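Local coordinates for protein aldo-keto reductase family 1 member C1 (Caenorhabditis elegans, PDB 1QWK) that probably reduces carbonyl compounds such as aldoses with NADPH, as a TIM-barrel member of the aldo-keto reductase family, at residues V176-Y181 and I196-Y201; L180-H185 and K293-L298. One frame throughout, in Å; residues are numbered along the deposited sequence.

Contact 1. Residues V176-Y181 and I196-Y201; sequences VELHLY and ISVTSY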
# COMPACT_ATOMS: atom_id res chain seq x y z
N VAL A 176 -0.96 1.94 5.52
CA VAL A 176 0.12 1.89 6.49
C VAL A 176 0.83 0.54 6.50
O VAL A 176 0.35 -0.43 5.91
CB VAL A 176 -0.41 2.14 7.92
CG1 VAL A 176 -1.04 3.52 8.02
CG2 VAL A 176 -1.43 1.06 8.30
N GLU A 177 1.97 0.50 7.17
CA GLU A 177 2.73 -0.73 7.32
C GLU A 177 1.87 -1.62 8.20
O GLU A 177 1.44 -1.20 9.27
CB GLU A 177 4.06 -0.46 8.02
CG GLU A 177 4.89 -1.72 8.23
CD GLU A 177 6.12 -1.50 9.10
OE1 GLU A 177 6.54 -0.33 9.24
OE2 GLU A 177 6.67 -2.50 9.61
N LEU A 178 1.60 -2.84 7.75
CA LEU A 178 0.79 -3.76 8.54
C LEU A 178 1.08 -5.19 8.15
O LEU A 178 0.93 -5.58 6.99
CB LEU A 178 -0.70 -3.46 8.37
CG LEU A 178 -1.67 -4.14 9.34
CD1 LEU A 178 -2.98 -3.36 9.39
CD2 LEU A 178 -1.92 -5.60 8.93
N HIS A 179 1.53 -5.97 9.12
CA HIS A 179 1.83 -7.38 8.91
C HIS A 179 1.77 -8.07 10.27
O HIS A 179 1.60 -7.40 11.29
CB HIS A 179 3.21 -7.57 8.24
CG HIS A 179 4.32 -6.79 8.87
ND1 HIS A 179 4.48 -5.44 8.68
CD2 HIS A 179 5.35 -7.19 9.66
CE1 HIS A 179 5.57 -5.03 9.32
NE2 HIS A 179 6.11 -6.07 9.92
N LEU A 180 1.89 -9.39 10.29
CA LEU A 180 1.79 -10.12 11.55
C LEU A 180 2.66 -9.57 12.68
O LEU A 180 2.20 -9.45 13.81
CB LEU A 180 2.13 -11.60 11.34
CG LEU A 180 1.95 -12.48 12.59
CD1 LEU A 180 0.52 -12.38 13.11
CD2 LEU A 180 2.30 -13.91 12.24
N TYR A 181 3.91 -9.24 12.36
CA TYR A 181 4.82 -8.71 13.36
C TYR A 181 4.76 -7.19 13.57
O TYR A 181 5.71 -6.57 14.02
CB TYR A 181 6.25 -9.18 13.05
CG TYR A 181 6.52 -10.62 13.48
CD1 TYR A 181 5.48 -11.46 13.91
CD2 TYR A 181 7.82 -11.14 13.48
CE1 TYR A 181 5.74 -12.77 14.33
CE2 TYR A 181 8.08 -12.44 13.89
CZ TYR A 181 7.04 -13.25 14.32
OH TYR A 181 7.29 -14.53 14.75
N ILE A 196 -13.15 4.08 7.66
CA ILE A 196 -11.99 4.34 6.80
C ILE A 196 -11.40 2.98 6.42
O ILE A 196 -11.09 2.18 7.29
CB ILE A 196 -10.91 5.16 7.55
CG1 ILE A 196 -11.50 6.50 8.01
CG2 ILE A 196 -9.71 5.38 6.64
CD1 ILE A 196 -10.53 7.33 8.85
N SER A 197 -11.26 2.72 5.12
CA SER A 197 -10.69 1.46 4.70
C SER A 197 -9.19 1.48 5.02
O SER A 197 -8.58 2.55 5.07
CB SER A 197 -10.92 1.22 3.20
OG SER A 197 -10.19 2.14 2.40
N VAL A 198 -8.62 0.31 5.27
CA VAL A 198 -7.21 0.20 5.59
C VAL A 198 -6.49 -0.67 4.57
O VAL A 198 -6.95 -1.75 4.22
CB VAL A 198 -6.98 -0.43 6.99
CG1 VAL A 198 -5.48 -0.54 7.29
CG2 VAL A 198 -7.68 0.39 8.06
N THR A 199 -5.36 -0.17 4.07
CA THR A 199 -4.55 -0.90 3.12
C THR A 199 -3.21 -1.15 3.78
O THR A 199 -2.57 -0.23 4.30
CB THR A 199 -4.30 -0.12 1.81
OG1 THR A 199 -5.53 -0.01 1.08
CG2 THR A 199 -3.27 -0.85 0.95
N SER A 200 -2.79 -2.41 3.77
CA SER A 200 -1.53 -2.82 4.35
C SER A 200 -0.42 -2.88 3.33
O SER A 200 -0.60 -3.46 2.25
CB SER A 200 -1.68 -4.21 4.97
OG SER A 200 -0.46 -4.95 4.88
N TYR A 201 0.73 -2.28 3.63
CA TYR A 201 1.88 -2.43 2.74
C TYR A 201 2.89 -3.22 3.57
O TYR A 201 2.73 -3.31 4.79
CB TYR A 201 2.44 -1.09 2.23
CG TYR A 201 3.09 -0.13 3.21
CD1 TYR A 201 4.35 -0.41 3.77
CD2 TYR A 201 2.52 1.11 3.47
CE1 TYR A 201 5.01 0.54 4.56
CE2 TYR A 201 3.17 2.06 4.25
CZ TYR A 201 4.41 1.77 4.79
OH TYR A 201 5.05 2.73 5.55

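Contact 2. Residues L180-H185 and K293-L298; sequences LYFPQH and KNSQRL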
# COMPACT_ATOMS: atom_id res chain seq x y z
N LEU A 180 1.89 -9.39 10.29
CA LEU A 180 1.79 -10.12 11.55
C LEU A 180 2.66 -9.57 12.68
O LEU A 180 2.20 -9.45 13.81
CB LEU A 180 2.13 -11.60 11.34
CG LEU A 180 1.95 -12.48 12.59
CD1 LEU A 180 0.52 -12.38 13.11
CD2 LEU A 180 2.30 -13.91 12.24
N TYR A 181 3.91 -9.24 12.36
CA TYR A 181 4.82 -8.71 13.36
C TYR A 181 4.76 -7.19 13.57
O TYR A 181 5.71 -6.57 14.02
CB TYR A 181 6.25 -9.18 13.05
CG TYR A 181 6.52 -10.62 13.48
CD1 TYR A 181 5.48 -11.46 13.91
CD2 TYR A 181 7.82 -11.14 13.48
CE1 TYR A 181 5.74 -12.77 14.33
CE2 TYR A 181 8.08 -12.44 13.89
CZ TYR A 181 7.04 -13.25 14.32
OH TYR A 181 7.29 -14.53 14.75
N PHE A 182 3.61 -6.61 13.22
CA PHE A 182 3.31 -5.18 13.40
C PHE A 182 1.83 -5.05 13.02
O PHE A 182 1.48 -4.41 12.02
CB PHE A 182 4.18 -4.28 12.51
CG PHE A 182 4.14 -2.84 12.93
CD1 PHE A 182 4.54 -2.46 14.21
CD2 PHE A 182 3.66 -1.86 12.06
CE1 PHE A 182 4.46 -1.12 14.62
CE2 PHE A 182 3.57 -0.53 12.46
CZ PHE A 182 3.97 -0.15 13.75
N PRO A 183 0.95 -5.69 13.82
CA PRO A 183 -0.51 -5.76 13.70
C PRO A 183 -1.31 -4.48 13.57
O PRO A 183 -2.38 -4.49 12.95
CB PRO A 183 -0.92 -6.54 14.96
CG PRO A 183 0.27 -7.31 15.31
CD PRO A 183 1.39 -6.35 15.06
N GLN A 184 -0.83 -3.40 14.17
CA GLN A 184 -1.55 -2.13 14.12
C GLN A 184 -3.01 -2.29 14.57
O GLN A 184 -3.93 -1.79 13.92
CB GLN A 184 -1.50 -1.57 12.69
CG GLN A 184 -0.09 -1.22 12.22
CD GLN A 184 0.18 0.28 12.23
OE1 GLN A 184 -0.11 0.97 13.21
NE2 GLN A 184 0.76 0.78 11.15
N HIS A 185 -3.22 -2.97 15.69
CA HIS A 185 -4.57 -3.17 16.20
C HIS A 185 -5.29 -1.85 16.47
O HIS A 185 -6.45 -1.68 16.11
CB HIS A 185 -4.55 -4.00 17.49
CG HIS A 185 -4.08 -5.41 17.30
ND1 HIS A 185 -4.78 -6.32 16.54
CD2 HIS A 185 -2.98 -6.05 17.75
CE1 HIS A 185 -4.13 -7.47 16.54
NE2 HIS A 185 -3.03 -7.33 17.26
N LYS A 293 3.28 -12.30 19.92
CA LYS A 293 3.21 -10.92 20.38
C LYS A 293 4.31 -10.03 19.80
O LYS A 293 4.49 -8.89 20.23
CB LYS A 293 3.26 -10.87 21.91
CG LYS A 293 2.13 -11.62 22.60
CD LYS A 293 0.77 -10.97 22.34
CE LYS A 293 -0.35 -11.75 23.01
NZ LYS A 293 -1.68 -11.10 22.83
N ASN A 294 5.06 -10.54 18.83
CA ASN A 294 6.12 -9.75 18.21
C ASN A 294 5.52 -8.54 17.51
O ASN A 294 4.56 -8.66 16.75
CB ASN A 294 6.90 -10.58 17.18
CG ASN A 294 7.91 -11.50 17.83
OD1 ASN A 294 8.77 -11.05 18.59
ND2 ASN A 294 7.82 -12.79 17.53
N SER A 295 6.08 -7.37 17.78
CA SER A 295 5.60 -6.13 17.18
C SER A 295 6.72 -5.12 17.09
O SER A 295 7.28 -4.70 18.11
CB SER A 295 4.45 -5.55 18.00
OG SER A 295 4.01 -4.32 17.46
N GLN A 296 7.06 -4.72 15.87
CA GLN A 296 8.12 -3.75 15.66
C GLN A 296 7.98 -3.11 14.29
O GLN A 296 7.90 -3.80 13.28
CB GLN A 296 9.49 -4.44 15.77
CG GLN A 296 10.65 -3.46 15.86
CD GLN A 296 11.99 -4.17 15.92
OE1 GLN A 296 12.21 -5.06 16.74
NE2 GLN A 296 12.92 -3.75 15.06
N ARG A 297 7.95 -1.78 14.28
CA ARG A 297 7.82 -1.03 13.03
C ARG A 297 9.10 -1.18 12.21
O ARG A 297 10.20 -0.88 12.69
CB ARG A 297 7.56 0.44 13.35
CG ARG A 297 7.24 1.30 12.14
CD ARG A 297 7.20 2.77 12.52
NE ARG A 297 6.15 3.09 13.48
CZ ARG A 297 4.85 3.17 13.19
NH1 ARG A 297 4.43 2.94 11.95
NH2 ARG A 297 3.97 3.53 14.12
N LEU A 298 8.96 -1.62 10.96
CA LEU A 298 10.11 -1.81 10.07
C LEU A 298 10.43 -0.57 9.25
O LEU A 298 11.59 -0.32 8.91
CB LEU A 298 9.85 -2.97 9.11
CG LEU A 298 9.60 -4.35 9.71
CD1 LEU A 298 9.36 -5.37 8.61
CD2 LEU A 298 10.80 -4.76 10.56
O HOH W 1 2.50 -10.28 16.25
O HOH W 2 8.36 -6.51 12.57
O HOH W 3 1.83 3.42 10.65
O HOH W 4 0.96 3.31 13.75

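Contact 1. Residues V176-Y181 and I196-Y201
Tyr201 lays one face of its ring over the backbone of the neighbouring strand, where the peptide joining Val176 to Glu177 packs toward the ring's rim; CE2 stands 3.5 Å from Glu177 N. Its CG sits between the backbone N and the carbonyl carbon (chi1 67°), which folds the ring back over that peptide. Glu177 CB meets the ring at CE1, 3.7 Å away. Beneath, the strands run parallel: Val176 N bonds to Thr199 O (3.0 Å), Tyr201 N to Val176 O (3.0 Å) and Leu178 N, nearly straight, to Tyr201 O (3.2 Å). Ser200 OG donates a short bond of 2.6 Å to Leu178 O, just past the end of strand 173-177, and also pairs with Thr203 OG1. On the face of Val176 and Ser200, Leu178 CD1 approaches Val198 CG1 at 4.3 Å. Asn154 and Gln301 hold the Tyr201 hydroxyl; the side chain lies about 6 Å, between nearest atoms, from that of His114, predicted to bind substrate. A leucine in place of Tyr201 would probably uncover the Val176-Glu177 peptide and leave Asn154 and Gln301 without their shared partner. Strands 173-177 and 197-201 are barrel neighbours, joined by a beta-alpha-beta crossover through helix 185-193, whose His187, Val188 and Cys191 pack against Val176, Leu178 and Val198.

Contact 2. Residues L180-H185 and K293-L298
Asn294 sets its CB squarely over the centre of the Tyr181 ring, 3.6 Å from the centroid and 7° off the normal, a CH-pi contact. The two side chains run side by side in the same direction, with ring and amide planes steeply inclined to each other. The Tyr181 hydroxyl is held by Asp231. Phe182 swings the other way, CG anti to the backbone N (chi1 -166°), and reaches Arg297, whose CB lies over one face of the ring. The arginine bends midway along its chain, bringing the guanidinium back so that its face lies against the ring atom Phe182 CZ, 3.5 Å from Arg297 CZ. The two planes are 69° apart, so this is no parallel stack. Two waters lie at the guanidinium edge: one links NH1 to Gln184 NE2, the other NH2 to Gln184 OE1. Gln184 NE2 also bonds directly to Glu177 O, which helps fix the amide. Glu315 forms a salt bridge with NH2, and Phe312 adds a cation-pi contact. Between the side chains, Gln296 N bonds to Tyr181 O at 2.9 Å, and a water bridges Leu180 O and Asn294 O. The contact joins the loop after strand 173-177, which ends with Gln184 as N-cap of helix 185-193, to the C-terminal segment after helix 283-289, as aldo-keto reductase barrels characteristically lay their C-terminal tail across such loops.

How the contacts relate
The contacts lie with centres 10 Å apart and follow the chain outward from one strand end: contact 1 sits in the buried parallel barrel, contact 2 at the surface, and both include Leu180 and Tyr181. Residues 176-185 leave strand 173-177 and lead into helix 185-193, which returns the chain to strand 197-201; residues 293-298 come in from more than ninety positions further on. Glu177 ties the two together, its OE2 2.8 Å from Leu298 N and its O 2.8 Å from Gln184 NE2, both probable hydrogen bonds. One short run of chain thus connects the barrel wall near the predicted substrate site with the C-terminal segment outside it.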